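D-glucosaminate-6-phosphate ammonia lyase (Salmonella typhimurium, PDB 7LCE) belongs to the fold type I pyridoxal-phosphate enzymes, carrying its cofactor covalently on a lysine, and assembles from several copies of one chain. Local coordinates at residues T62-S67 and G198-G203; C72-I77 and V114-P119; A84-D89 and K234-G239; V107-H112 and D173-V178; V132-S137 and W143-A148. One frame throughout, in Å; residues are numbered along the deposited sequence.

Contact 1: residues T62-S67 and G198-G203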
# COMPACT_ATOMS: atom_id res chain seq x y z
N THR A 62 19.01 -27.31 -38.72
CA THR A 62 18.78 -27.63 -37.31
C THR A 62 17.79 -28.76 -37.09
O THR A 62 17.81 -29.37 -36.02
CB THR A 62 18.29 -26.39 -36.56
OG1 THR A 62 16.94 -26.11 -36.93
CG2 THR A 62 19.16 -25.18 -36.87
N GLY A 63 16.92 -29.03 -38.06
CA GLY A 63 15.93 -30.07 -37.90
C GLY A 63 14.70 -29.67 -37.11
O GLY A 63 13.87 -30.54 -36.81
N ALA A 64 14.55 -28.39 -36.78
CA ALA A 64 13.39 -27.93 -36.02
C ALA A 64 12.23 -27.64 -36.96
O ALA A 64 12.35 -27.70 -38.19
CB ALA A 64 13.75 -26.70 -35.20
N GLU A 65 11.08 -27.31 -36.37
CA GLU A 65 9.89 -27.05 -37.18
C GLU A 65 9.99 -25.72 -37.91
O GLU A 65 9.67 -25.63 -39.10
CB GLU A 65 8.64 -27.10 -36.30
CG GLU A 65 8.50 -28.41 -35.54
CD GLU A 65 7.31 -28.42 -34.60
OE1 GLU A 65 6.80 -27.33 -34.28
OE2 GLU A 65 6.89 -29.52 -34.17
N ASP A 66 10.43 -24.67 -37.22
CA ASP A 66 10.56 -23.35 -37.82
C ASP A 66 11.74 -22.63 -37.19
O ASP A 66 12.34 -23.10 -36.21
CB ASP A 66 9.26 -22.54 -37.67
CG ASP A 66 9.14 -21.42 -38.70
OD1 ASP A 66 10.08 -21.24 -39.50
OD2 ASP A 66 8.09 -20.74 -38.71
N SER A 67 12.09 -21.48 -37.76
CA SER A 67 13.21 -20.69 -37.28
C SER A 67 12.94 -19.21 -37.54
O SER A 67 12.11 -18.85 -38.38
CB SER A 67 14.53 -21.11 -37.94
OG SER A 67 14.87 -22.45 -37.63
N GLY A 198 21.71 -30.88 -32.12
CA GLY A 198 21.68 -31.56 -30.83
C GLY A 198 20.73 -30.93 -29.84
O GLY A 198 20.09 -31.63 -29.05
N TRP A 199 20.62 -29.60 -29.85
CA TRP A 199 19.81 -28.92 -28.86
C TRP A 199 18.33 -28.95 -29.20
O TRP A 199 17.49 -29.01 -28.29
CB TRP A 199 20.31 -27.48 -28.69
CG TRP A 199 21.70 -27.48 -28.16
CD1 TRP A 199 22.85 -27.22 -28.85
CD2 TRP A 199 22.11 -27.82 -26.83
NE1 TRP A 199 23.94 -27.35 -28.03
CE2 TRP A 199 23.51 -27.72 -26.78
CE3 TRP A 199 21.41 -28.18 -25.67
CZ2 TRP A 199 24.24 -27.97 -25.62
CZ3 TRP A 199 22.14 -28.43 -24.51
CH2 TRP A 199 23.54 -28.32 -24.50
N VAL A 200 17.98 -28.91 -30.49
CA VAL A 200 16.58 -29.07 -30.87
C VAL A 200 16.10 -30.49 -30.60
O VAL A 200 14.97 -30.70 -30.14
CB VAL A 200 16.39 -28.68 -32.35
CG1 VAL A 200 14.97 -28.97 -32.79
CG2 VAL A 200 16.73 -27.21 -32.56
N ALA A 201 16.96 -31.48 -30.85
CA ALA A 201 16.55 -32.87 -30.70
C ALA A 201 16.30 -33.27 -29.25
O ALA A 201 15.55 -34.21 -29.00
CB ALA A 201 17.61 -33.79 -31.31
N SER A 202 16.92 -32.57 -28.30
CA SER A 202 16.74 -32.90 -26.89
C SER A 202 15.36 -32.52 -26.36
O SER A 202 15.04 -32.88 -25.22
CB SER A 202 17.82 -32.20 -26.05
OG SER A 202 17.62 -30.80 -26.04
N GLY A 203 14.55 -31.82 -27.14
CA GLY A 203 13.22 -31.42 -26.72
C GLY A 203 13.07 -29.97 -26.33
O GLY A 203 11.99 -29.58 -25.86
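Val-200 rests its two methyl groups on Ala-64, where the short helix 198-201 meets the turn between helix 47-62 and strand 66-70. That short helix lies in the beta-alpha-beta connection between the parallel neighbours 186-189 and 206-210, and strand 66-70 is an outermost strand of the same mixed sheet. With CG1 anti to the backbone N (chi1 174°), Val-200 brings this branch to 3.5 Å from Ala-64 CB, and the same methyl also lies against Ala-64 CA. CG2 reaches the same Ala-64 CB less closely, at 4.0 Å, leaving the alanine methyl in contact with both arms of the valine fork. The carbonyl O of Thr-62 meets Val-200 at CB, 4.0 Å away. No hydrogen bond crosses between the two segments; the join is apolar.

Polar groups brace each half separately. Thr-62 OG1, set between its backbone N and carbonyl carbon, takes a weak bond from Ala-64 N, and its stronger partner is Thr-224 OG1 on strand 221-225, a strand whose Thr-224 also packs on Ala-64 and Val-200. Further on, Glu-65 and Asp-66 together face Gly-225 in a classic beta bulge. On the other side, Gly-203 closes the helix with a Schellman motif, its N bonding to Val-200 O at 3.2 Å, while Ser-202 OG reaches back to Trp-199 O at 2.9 Å from above the carbonyl plane.

Contact 2: residues C72-I77 and V114-P119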
# COMPACT_ATOMS: atom_id res chain seq x y z
N CYS A 72 21.50 -10.87 -33.44
CA CYS A 72 22.55 -11.50 -32.66
C CYS A 72 21.90 -12.47 -31.68
O CYS A 72 20.68 -12.52 -31.54
CB CYS A 72 23.40 -10.46 -31.93
SG CYS A 72 22.42 -9.31 -30.94
N ALA A 73 22.74 -13.25 -31.00
CA ALA A 73 22.23 -14.20 -30.02
C ALA A 73 21.60 -13.49 -28.83
O ALA A 73 20.63 -13.99 -28.26
CB ALA A 73 23.33 -15.15 -29.56
N SER A 74 22.16 -12.34 -28.43
CA SER A 74 21.55 -11.58 -27.34
C SER A 74 20.14 -11.15 -27.70
O SER A 74 19.24 -11.18 -26.85
CB SER A 74 22.41 -10.36 -27.01
OG SER A 74 23.67 -10.74 -26.49
N ALA A 75 19.92 -10.75 -28.95
CA ALA A 75 18.57 -10.43 -29.39
C ALA A 75 17.68 -11.66 -29.42
O ALA A 75 16.48 -11.57 -29.12
CB ALA A 75 18.61 -9.78 -30.78
N GLY A 76 18.24 -12.82 -29.76
CA GLY A 76 17.46 -14.05 -29.73
C GLY A 76 16.98 -14.40 -28.33
O GLY A 76 15.87 -14.89 -28.15
N ILE A 77 17.81 -14.13 -27.32
CA ILE A 77 17.40 -14.37 -25.94
C ILE A 77 16.27 -13.42 -25.55
O ILE A 77 15.27 -13.84 -24.96
CB ILE A 77 18.61 -14.24 -24.99
CG1 ILE A 77 19.65 -15.32 -25.30
CG2 ILE A 77 18.16 -14.31 -23.54
CD1 ILE A 77 20.89 -15.23 -24.45
N VAL A 114 25.64 -15.85 -16.36
CA VAL A 114 27.01 -15.58 -16.79
C VAL A 114 27.08 -14.23 -17.49
O VAL A 114 26.09 -13.69 -17.98
CB VAL A 114 27.54 -16.70 -17.71
CG1 VAL A 114 27.66 -18.00 -16.94
CG2 VAL A 114 26.63 -16.86 -18.92
N ASP A 115 28.30 -13.70 -17.52
CA ASP A 115 28.62 -12.44 -18.19
C ASP A 115 29.50 -12.77 -19.40
O ASP A 115 30.61 -13.28 -19.24
CB ASP A 115 29.34 -11.49 -17.24
CG ASP A 115 29.42 -10.06 -17.77
OD1 ASP A 115 29.79 -9.87 -18.95
OD2 ASP A 115 29.12 -9.12 -17.00
N TYR A 116 28.99 -12.48 -20.60
CA TYR A 116 29.72 -12.71 -21.84
C TYR A 116 30.19 -11.40 -22.48
O TYR A 116 30.29 -11.30 -23.70
CB TYR A 116 28.86 -13.50 -22.82
CG TYR A 116 27.49 -12.91 -23.04
CD1 TYR A 116 27.29 -11.87 -23.94
CD2 TYR A 116 26.38 -13.40 -22.36
CE1 TYR A 116 26.04 -11.32 -24.14
CE2 TYR A 116 25.12 -12.86 -22.56
CZ TYR A 116 24.96 -11.82 -23.45
OH TYR A 116 23.72 -11.26 -23.67
N GLY A 117 30.49 -10.40 -21.66
CA GLY A 117 30.73 -9.05 -22.13
C GLY A 117 29.60 -8.15 -21.69
O GLY A 117 29.80 -6.98 -21.35
N ALA A 118 28.39 -8.71 -21.71
CA ALA A 118 27.20 -8.13 -21.12
C ALA A 118 26.47 -9.25 -20.40
O ALA A 118 26.50 -10.40 -20.85
CB ALA A 118 26.28 -7.48 -22.16
N PRO A 119 25.82 -8.96 -19.27
CA PRO A 119 25.12 -10.01 -18.53
C PRO A 119 23.94 -10.57 -19.32
O PRO A 119 23.19 -9.82 -19.96
CB PRO A 119 24.65 -9.30 -17.26
CG PRO A 119 25.54 -8.10 -17.14
CD PRO A 119 25.77 -7.67 -18.56
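Tyr-116 reaches out of the loop 114-119 to touch Ser-74 in the first turn of helix 73-86, and the whole join is buried. Its CB leaves the backbone in the direction of the helix but meets no atom of 72-77. A chi1 of 51° sets CG between the backbone N and the carbonyl carbon, and from there the ring runs out toward the serine. One face of that ring is covered from its own loop: the carbonyl O of Ala-118 sits 3.1 Å above the plane, over the centre. The same oxygen accepts from Tyr-116 N, so the loop folds back over the ring face. Farther out, CE1 passes 3.4 Å from Ser-74 OG, which approaches the ring obliquely. At the tip, Tyr-116 OH donates to Ser-74 OG over 2.9 Å and lies 3.7 Å from Ser-74 CB.

Next to the tyrosine, Asp-115 OD1 accepts from Gly-117 N in an Asx turn, which shapes the bend. Ser-74 OG is gripped twice, since it is also hydrogen-bonded to phosphate oxygen OP1 of the modified lysine at position 213; Tyr-116 is thus a second-shell residue and probably helps to orient it. Ala-73 N holds OP2, and Cys-72, at the N-cap, takes Ala-75 N on its SG at 3.5 Å. Arg-242 of the second subunit packs on Cys-72 and Ser-74. A phosphate seated at the N-terminus of a helix, where the helix dipole would probably stabilise its charge, is the cofactor-phosphate site of fold type I pyridoxal-phosphate enzymes.

Contact 3: residues A84-D89 and K234-G239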
# COMPACT_ATOMS: atom_id res chain seq x y z
N ALA A 84 7.86 -16.09 -24.88
CA ALA A 84 7.30 -16.92 -23.81
C ALA A 84 6.35 -16.14 -22.92
O ALA A 84 5.41 -16.72 -22.36
CB ALA A 84 8.43 -17.53 -22.97
N ILE A 85 6.56 -14.83 -22.78
CA ILE A 85 5.71 -14.02 -21.92
C ILE A 85 4.46 -13.55 -22.66
O ILE A 85 3.36 -13.59 -22.11
CB ILE A 85 6.52 -12.83 -21.36
CG1 ILE A 85 7.66 -13.34 -20.48
CG2 ILE A 85 5.61 -11.90 -20.57
CD1 ILE A 85 8.49 -12.25 -19.87
N THR A 86 4.61 -13.11 -23.91
CA THR A 86 3.49 -12.56 -24.66
C THR A 86 2.64 -13.63 -25.34
O THR A 86 1.48 -13.35 -25.66
CB THR A 86 3.98 -11.58 -25.72
OG1 THR A 86 4.84 -12.26 -26.64
CG2 THR A 86 4.74 -10.43 -25.08
N HIS A 87 3.19 -14.82 -25.57
CA HIS A 87 2.54 -15.87 -26.36
C HIS A 87 2.19 -15.38 -27.76
O HIS A 87 1.34 -15.99 -28.43
CB HIS A 87 1.29 -16.41 -25.66
CG HIS A 87 1.58 -17.21 -24.43
ND1 HIS A 87 1.90 -16.62 -23.22
CD2 HIS A 87 1.60 -18.54 -24.21
CE1 HIS A 87 2.10 -17.56 -22.32
NE2 HIS A 87 1.93 -18.74 -22.89
N GLY A 88 2.82 -14.30 -28.21
CA GLY A 88 2.49 -13.71 -29.49
C GLY A 88 1.32 -12.76 -29.48
O GLY A 88 1.00 -12.18 -30.53
N ASP A 89 0.67 -12.57 -28.33
CA ASP A 89 -0.48 -11.67 -28.24
C ASP A 89 -0.06 -10.26 -28.62
O ASP A 89 0.86 -9.69 -28.02
CB ASP A 89 -1.06 -11.70 -26.83
CG ASP A 89 -2.26 -10.79 -26.67
OD1 ASP A 89 -2.89 -10.43 -27.69
OD2 ASP A 89 -2.59 -10.43 -25.51
N LYS A 234 8.36 -14.38 -34.07
CA LYS A 234 8.10 -13.53 -35.23
C LYS A 234 7.18 -12.37 -34.87
O LYS A 234 7.35 -11.27 -35.40
CB LYS A 234 7.49 -14.36 -36.36
CG LYS A 234 8.41 -15.43 -36.92
CD LYS A 234 7.74 -16.21 -38.05
CE LYS A 234 8.69 -17.24 -38.64
NZ LYS A 234 8.06 -18.02 -39.75
N ALA A 235 6.23 -12.60 -33.96
CA ALA A 235 5.29 -11.56 -33.57
C ALA A 235 5.95 -10.37 -32.90
O ALA A 235 5.30 -9.34 -32.73
CB ALA A 235 4.23 -12.15 -32.62
N GLN A 236 7.22 -10.49 -32.51
CA GLN A 236 7.91 -9.40 -31.83
C GLN A 236 8.39 -8.30 -32.76
O GLN A 236 8.96 -7.32 -32.28
CB GLN A 236 9.10 -9.97 -31.03
CG GLN A 236 8.73 -11.11 -30.09
CD GLN A 236 7.71 -10.70 -29.03
OE1 GLN A 236 7.69 -9.55 -28.58
NE2 GLN A 236 6.86 -11.64 -28.64
N HIS A 237 8.18 -8.44 -34.08
CA HIS A 237 8.63 -7.42 -35.02
C HIS A 237 7.91 -6.08 -34.83
O HIS A 237 8.46 -5.04 -35.20
CB HIS A 237 8.46 -7.90 -36.46
CG HIS A 237 7.05 -7.83 -36.96
ND1 HIS A 237 6.16 -8.87 -36.83
CD2 HIS A 237 6.38 -6.84 -37.59
CE1 HIS A 237 5.00 -8.53 -37.36
NE2 HIS A 237 5.10 -7.30 -37.83
N GLN A 238 6.70 -6.10 -34.29
CA GLN A 238 5.99 -4.87 -33.95
C GLN A 238 6.35 -4.35 -32.56
O GLN A 238 5.82 -3.31 -32.16
CB GLN A 238 4.48 -5.09 -34.05
CG GLN A 238 3.99 -5.28 -35.47
CD GLN A 238 2.48 -5.35 -35.55
OE1 GLN A 238 1.81 -5.72 -34.58
NE2 GLN A 238 1.93 -4.98 -36.70
N GLY A 239 7.21 -5.05 -31.83
CA GLY A 239 7.57 -4.64 -30.49
C GLY A 239 9.05 -4.43 -30.28
O GLY A 239 9.67 -3.59 -30.94
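Thr-86 and Gln-236 approach from opposite directions and join through one buried hydrogen bond, Gln-236 NE2 to Thr-86 OG1 at 2.9 Å. The hydroxyl lies only 6° out of the amide plane, though the N-H is not straight on it (143°). Gln-236 gets there by a bend at chi2 (-61°), which swings its amide back toward the end of helix 73-86. Its NE2 also reaches Ala-232 O, and Thr-86 OG1 is bonded to Ala-82 O, one turn earlier, so both ends of the bond are held from behind. Val-93 of helix 90-95 packs against both side chains.

Beside this buried polar pair the contact is purely van der Waals and nearer to solvent: the methyl of Ala-235 rests 3.8 Å from Gly-88 O and 3.9 Å from Gly-88 CA, and both residues are partly exposed. Farther out, His-87 and His-237 are exposed and stay clear of the opposite segment. His-237 turns instead to its own chain, with ND1 donating to Lys-234 O at 3.0 Å in the plane of the ring. Thr-86 OG1 finally accepts from Gly-88 N, an ST turn built into the type I' beta turn from Thr-86 to Asp-89 that links helices 73-86 and 90-95.

Contact 4: residues V107-H112 and D173-V178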
# COMPACT_ATOMS: atom_id res chain seq x y z
N VAL A 107 13.13 -19.01 -15.15
CA VAL A 107 13.82 -19.85 -14.18
C VAL A 107 15.09 -20.40 -14.82
O VAL A 107 15.03 -21.06 -15.87
CB VAL A 107 12.90 -20.99 -13.70
CG1 VAL A 107 13.70 -21.99 -12.89
CG2 VAL A 107 11.75 -20.42 -12.88
N MET A 108 16.22 -20.16 -14.17
CA MET A 108 17.50 -20.63 -14.67
C MET A 108 18.41 -20.97 -13.50
O MET A 108 18.16 -20.57 -12.36
CB MET A 108 18.17 -19.60 -15.58
CG MET A 108 18.52 -18.31 -14.88
SD MET A 108 19.29 -17.12 -15.99
CE MET A 108 20.83 -17.95 -16.38
N LEU A 109 19.47 -21.72 -13.79
CA LEU A 109 20.44 -22.07 -12.76
C LEU A 109 21.28 -20.85 -12.39
O LEU A 109 21.67 -20.05 -13.26
CB LEU A 109 21.37 -23.18 -13.26
CG LEU A 109 20.76 -24.54 -13.60
CD1 LEU A 109 21.85 -25.49 -14.06
CD2 LEU A 109 20.02 -25.11 -12.40
N ARG A 110 21.55 -20.70 -11.09
CA ARG A 110 22.46 -19.64 -10.66
C ARG A 110 23.84 -19.81 -11.27
O ARG A 110 24.50 -18.83 -11.63
CB ARG A 110 22.54 -19.61 -9.13
CG ARG A 110 23.63 -18.68 -8.59
CD ARG A 110 23.54 -18.51 -7.09
NE ARG A 110 22.56 -17.49 -6.73
CZ ARG A 110 21.34 -17.74 -6.29
NH1 ARG A 110 20.90 -18.98 -6.14
NH2 ARG A 110 20.52 -16.73 -6.01
N GLY A 111 24.28 -21.06 -11.43
CA GLY A 111 25.54 -21.32 -12.10
C GLY A 111 25.56 -20.95 -13.56
O GLY A 111 26.64 -20.93 -14.16
N HIS A 112 24.41 -20.65 -14.15
CA HIS A 112 24.33 -20.24 -15.55
C HIS A 112 24.17 -18.74 -15.74
O HIS A 112 24.19 -18.27 -16.88
CB HIS A 112 23.17 -20.97 -16.24
CG HIS A 112 23.43 -22.42 -16.49
ND1 HIS A 112 22.56 -23.22 -17.21
CD2 HIS A 112 24.46 -23.21 -16.12
CE1 HIS A 112 23.05 -24.44 -17.27
NE2 HIS A 112 24.20 -24.47 -16.61
N ASP A 173 18.62 -32.70 -19.83
CA ASP A 173 17.47 -33.59 -19.71
C ASP A 173 16.57 -33.16 -18.56
O ASP A 173 15.34 -33.22 -18.67
CB ASP A 173 17.93 -35.04 -19.52
CG ASP A 173 18.69 -35.57 -20.72
OD1 ASP A 173 18.30 -35.26 -21.87
OD2 ASP A 173 19.69 -36.30 -20.52
N ASP A 174 17.17 -32.73 -17.45
CA ASP A 174 16.39 -32.30 -16.29
C ASP A 174 15.49 -31.12 -16.64
O ASP A 174 14.33 -31.07 -16.21
CB ASP A 174 17.32 -31.95 -15.13
CG ASP A 174 17.98 -33.17 -14.52
OD1 ASP A 174 17.27 -34.17 -14.28
OD2 ASP A 174 19.20 -33.12 -14.29
N PHE A 175 16.01 -30.17 -17.41
CA PHE A 175 15.20 -29.02 -17.80
C PHE A 175 14.06 -29.42 -18.73
O PHE A 175 12.93 -28.93 -18.58
CB PHE A 175 16.08 -27.95 -18.45
CG PHE A 175 16.67 -26.99 -17.47
CD1 PHE A 175 17.79 -27.35 -16.72
CD2 PHE A 175 16.11 -25.75 -17.27
CE1 PHE A 175 18.33 -26.47 -15.81
CE2 PHE A 175 16.65 -24.87 -16.36
CZ PHE A 175 17.76 -25.23 -15.63
N VAL A 176 14.33 -30.30 -19.70
CA VAL A 176 13.28 -30.72 -20.63
C VAL A 176 12.14 -31.39 -19.88
O VAL A 176 10.96 -31.09 -20.12
CB VAL A 176 13.86 -31.66 -21.70
CG1 VAL A 176 12.76 -32.15 -22.63
CG2 VAL A 176 14.94 -30.95 -22.50
N GLN A 177 12.46 -32.29 -18.95
CA GLN A 177 11.43 -33.01 -18.22
C GLN A 177 10.58 -32.07 -17.38
O GLN A 177 9.35 -32.17 -17.36
CB GLN A 177 12.06 -34.10 -17.35
CG GLN A 177 12.82 -35.15 -18.13
CD GLN A 177 13.46 -36.20 -17.24
OE1 GLN A 177 12.96 -36.49 -16.15
NE2 GLN A 177 14.58 -36.75 -17.68
N VAL A 178 11.23 -31.14 -16.67
CA VAL A 178 10.49 -30.20 -15.83
C VAL A 178 9.67 -29.24 -16.68
O VAL A 178 8.52 -28.93 -16.35
CB VAL A 178 11.45 -29.45 -14.90
CG1 VAL A 178 10.71 -28.38 -14.11
CG2 VAL A 178 12.14 -30.42 -13.95
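Leu-109 meets the rim of the Phe-175 ring with its branch point: CG lies in the ring plane, 3.7 Å from CZ. The two side chains cross obliquely, and the methyls straddle the same end of the ring, CD2 at 3.9 Å from CZ and CD1 at 4.1 Å from CE1. A chi1 of -62° places Leu-109 CG anti to its carbonyl carbon and lets the branch lean toward the helix. On the neighbouring corner, CE2 of Phe-175 passes the carbonyl O of Val-107 at 4.2 Å, a loose contact.

Leu-109 CD1 also lies over one face of the His-112 ring, offset to its rim. These residues join strand 105-109, the neighbour of the outermost strand 130-134, to helix 172-181, which lies in the beta-alpha-beta crossover between strands 153-159 and 186-189 of the alpha/beta large domain. Tyr-158, on 153-159, makes edge-to-face contacts with both Phe-175 and His-112, while Leu-145 from helix 142-147 packs on Phe-175 as well. The strand itself is held by backbone bonds from both flanking strands, and past its end a 3-10 turn closes with His-112 N on Leu-109 O at 2.9 Å. Within that turn, Arg-110 pairs through NH2 with Glu-133 of its own chain and through NE with Glu-133 of the third subunit.

Contact 5: residues V132-S137 and W143-A148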
# COMPACT_ATOMS: atom_id res chain seq x y z
N VAL A 132 14.64 -15.91 -11.96
CA VAL A 132 14.56 -16.72 -10.75
C VAL A 132 15.72 -17.70 -10.79
O VAL A 132 15.75 -18.59 -11.65
CB VAL A 132 13.22 -17.46 -10.64
CG1 VAL A 132 13.26 -18.48 -9.52
CG2 VAL A 132 12.08 -16.47 -10.42
N GLU A 133 16.65 -17.56 -9.85
CA GLU A 133 17.86 -18.38 -9.84
C GLU A 133 17.65 -19.64 -9.01
O GLU A 133 17.05 -19.60 -7.94
CB GLU A 133 19.05 -17.59 -9.28
CG GLU A 133 19.60 -16.55 -10.24
CD GLU A 133 20.64 -15.66 -9.58
OE1 GLU A 133 20.32 -15.05 -8.54
OE2 GLU A 133 21.77 -15.57 -10.11
N VAL A 134 18.15 -20.76 -9.53
CA VAL A 134 17.95 -22.07 -8.93
C VAL A 134 19.29 -22.59 -8.43
O VAL A 134 20.31 -22.48 -9.12
CB VAL A 134 17.33 -23.05 -9.94
CG1 VAL A 134 17.36 -24.47 -9.40
CG2 VAL A 134 15.91 -22.64 -10.24
N GLY A 135 19.29 -23.13 -7.21
CA GLY A 135 20.47 -23.76 -6.66
C GLY A 135 21.54 -22.75 -6.27
O GLY A 135 21.34 -21.54 -6.27
N SER A 136 22.71 -23.29 -5.94
CA SER A 136 23.87 -22.50 -5.60
C SER A 136 24.82 -22.45 -6.80
O SER A 136 24.60 -23.09 -7.83
CB SER A 136 24.56 -23.06 -4.36
OG SER A 136 23.69 -23.05 -3.24
N SER A 137 25.90 -21.67 -6.66
CA SER A 137 26.86 -21.54 -7.74
C SER A 137 27.65 -22.82 -7.97
O SER A 137 28.21 -23.01 -9.06
CB SER A 137 27.83 -20.39 -7.46
OG SER A 137 28.50 -20.59 -6.23
N TRP A 143 14.98 -30.95 -7.24
CA TRP A 143 13.86 -30.43 -6.45
C TRP A 143 13.94 -28.92 -6.32
O TRP A 143 12.90 -28.26 -6.20
CB TRP A 143 13.81 -31.09 -5.07
CG TRP A 143 14.95 -30.75 -4.15
CD1 TRP A 143 16.06 -31.50 -3.90
CD2 TRP A 143 15.08 -29.57 -3.34
NE1 TRP A 143 16.87 -30.87 -2.99
CE2 TRP A 143 16.29 -29.67 -2.63
CE3 TRP A 143 14.28 -28.43 -3.15
CZ2 TRP A 143 16.73 -28.69 -1.75
CZ3 TRP A 143 14.72 -27.45 -2.28
CH2 TRP A 143 15.94 -27.59 -1.59
N GLN A 144 15.15 -28.36 -6.34
CA GLN A 144 15.29 -26.91 -6.37
C GLN A 144 14.74 -26.33 -7.67
O GLN A 144 14.11 -25.27 -7.67
CB GLN A 144 16.76 -26.51 -6.19
CG GLN A 144 17.27 -26.67 -4.76
CD GLN A 144 18.77 -26.45 -4.67
OE1 GLN A 144 19.51 -26.78 -5.59
NE2 GLN A 144 19.21 -25.88 -3.55
N LEU A 145 14.97 -27.02 -8.79
CA LEU A 145 14.42 -26.57 -10.06
C LEU A 145 12.90 -26.63 -10.06
O LEU A 145 12.23 -25.74 -10.59
CB LEU A 145 14.98 -27.41 -11.21
CG LEU A 145 14.41 -27.12 -12.60
CD1 LEU A 145 14.62 -25.67 -12.98
CD2 LEU A 145 15.03 -28.04 -13.63
N GLU A 146 12.34 -27.68 -9.45
CA GLU A 146 10.89 -27.84 -9.45
C GLU A 146 10.21 -26.85 -8.51
O GLU A 146 9.08 -26.43 -8.78
CB GLU A 146 10.53 -29.28 -9.08
CG GLU A 146 11.08 -30.31 -10.06
CD GLU A 146 10.78 -31.73 -9.64
OE1 GLU A 146 10.67 -31.99 -8.42
OE2 GLU A 146 10.66 -32.60 -10.53
N SER A 147 10.88 -26.46 -7.43
CA SER A 147 10.26 -25.52 -6.49
C SER A 147 10.16 -24.12 -7.07
O SER A 147 9.28 -23.35 -6.68
CB SER A 147 11.03 -25.50 -5.18
OG SER A 147 11.06 -26.78 -4.59
N ALA A 148 11.05 -23.77 -8.01
CA ALA A 148 11.03 -22.43 -8.59
C ALA A 148 9.85 -22.22 -9.54
O ALA A 148 9.52 -21.06 -9.84
CB ALA A 148 12.34 -22.16 -9.33
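Val-132 begins the contact by setting CG1 3.8 Å from the methyl of Ala-148, near the C-terminal end of the helix that starts at 142. Glu-133 points the other way, its OE2 meeting Asn-113 of its own chain. Val-134 comes back to the helix and carries most of the packing. Its chi1 of 170° spreads the two methyls along the helix surface: CG1 lies against the peptide joining Gln-144 to Leu-145, 3.5 Å from Leu-145 N, and CG2 touches Ala-148 CB at 3.7 Å. At Gly-135 the strand has ended, and its CA packs against the amide of Gln-144, 3.3 Å from OE1. That oxygen also accepts from Thr-141 N, just before the helix, which probably helps to keep the extended glutamine across the glycine. By Ser-137 the chain has turned away from the helix, and OG bonds to Asn-113 O of the third subunit.

Behind the valines, Val-107 packs on Val-134, Leu-145 and Ala-148. Strand 130-134, an outermost strand of the sheet, and the helix after it thus form the first half of a beta-alpha-beta crossover, which passes strand 105-109 to reach the parallel strand 153-159.

In the fold
Contacts 4 and 5 are close companions, with centres 8 Å apart: strands 105-109 and 130-134 are neighbours in the mixed sheet, and Met-108 O probably accepts from Val-134 N at 2.8 Å. Contact 4 also touches contact 1, through Val-176 CG2 and Ser-202 O (3.3 Å). From contact 1 a salt bridge leads to contact 3, Asp-66 OD2 to Lys-234 NZ at 2.9 Å. Contact 2 is the one that holds the cofactor phosphate; the centres of contacts 1, 3 and 4 all lie about 18 to 21 Å from its own. It shares helix 73-86 with contact 3, phosphate at the start and turn at the end. Contacts 2, 4 and 5 all reach the third subunit.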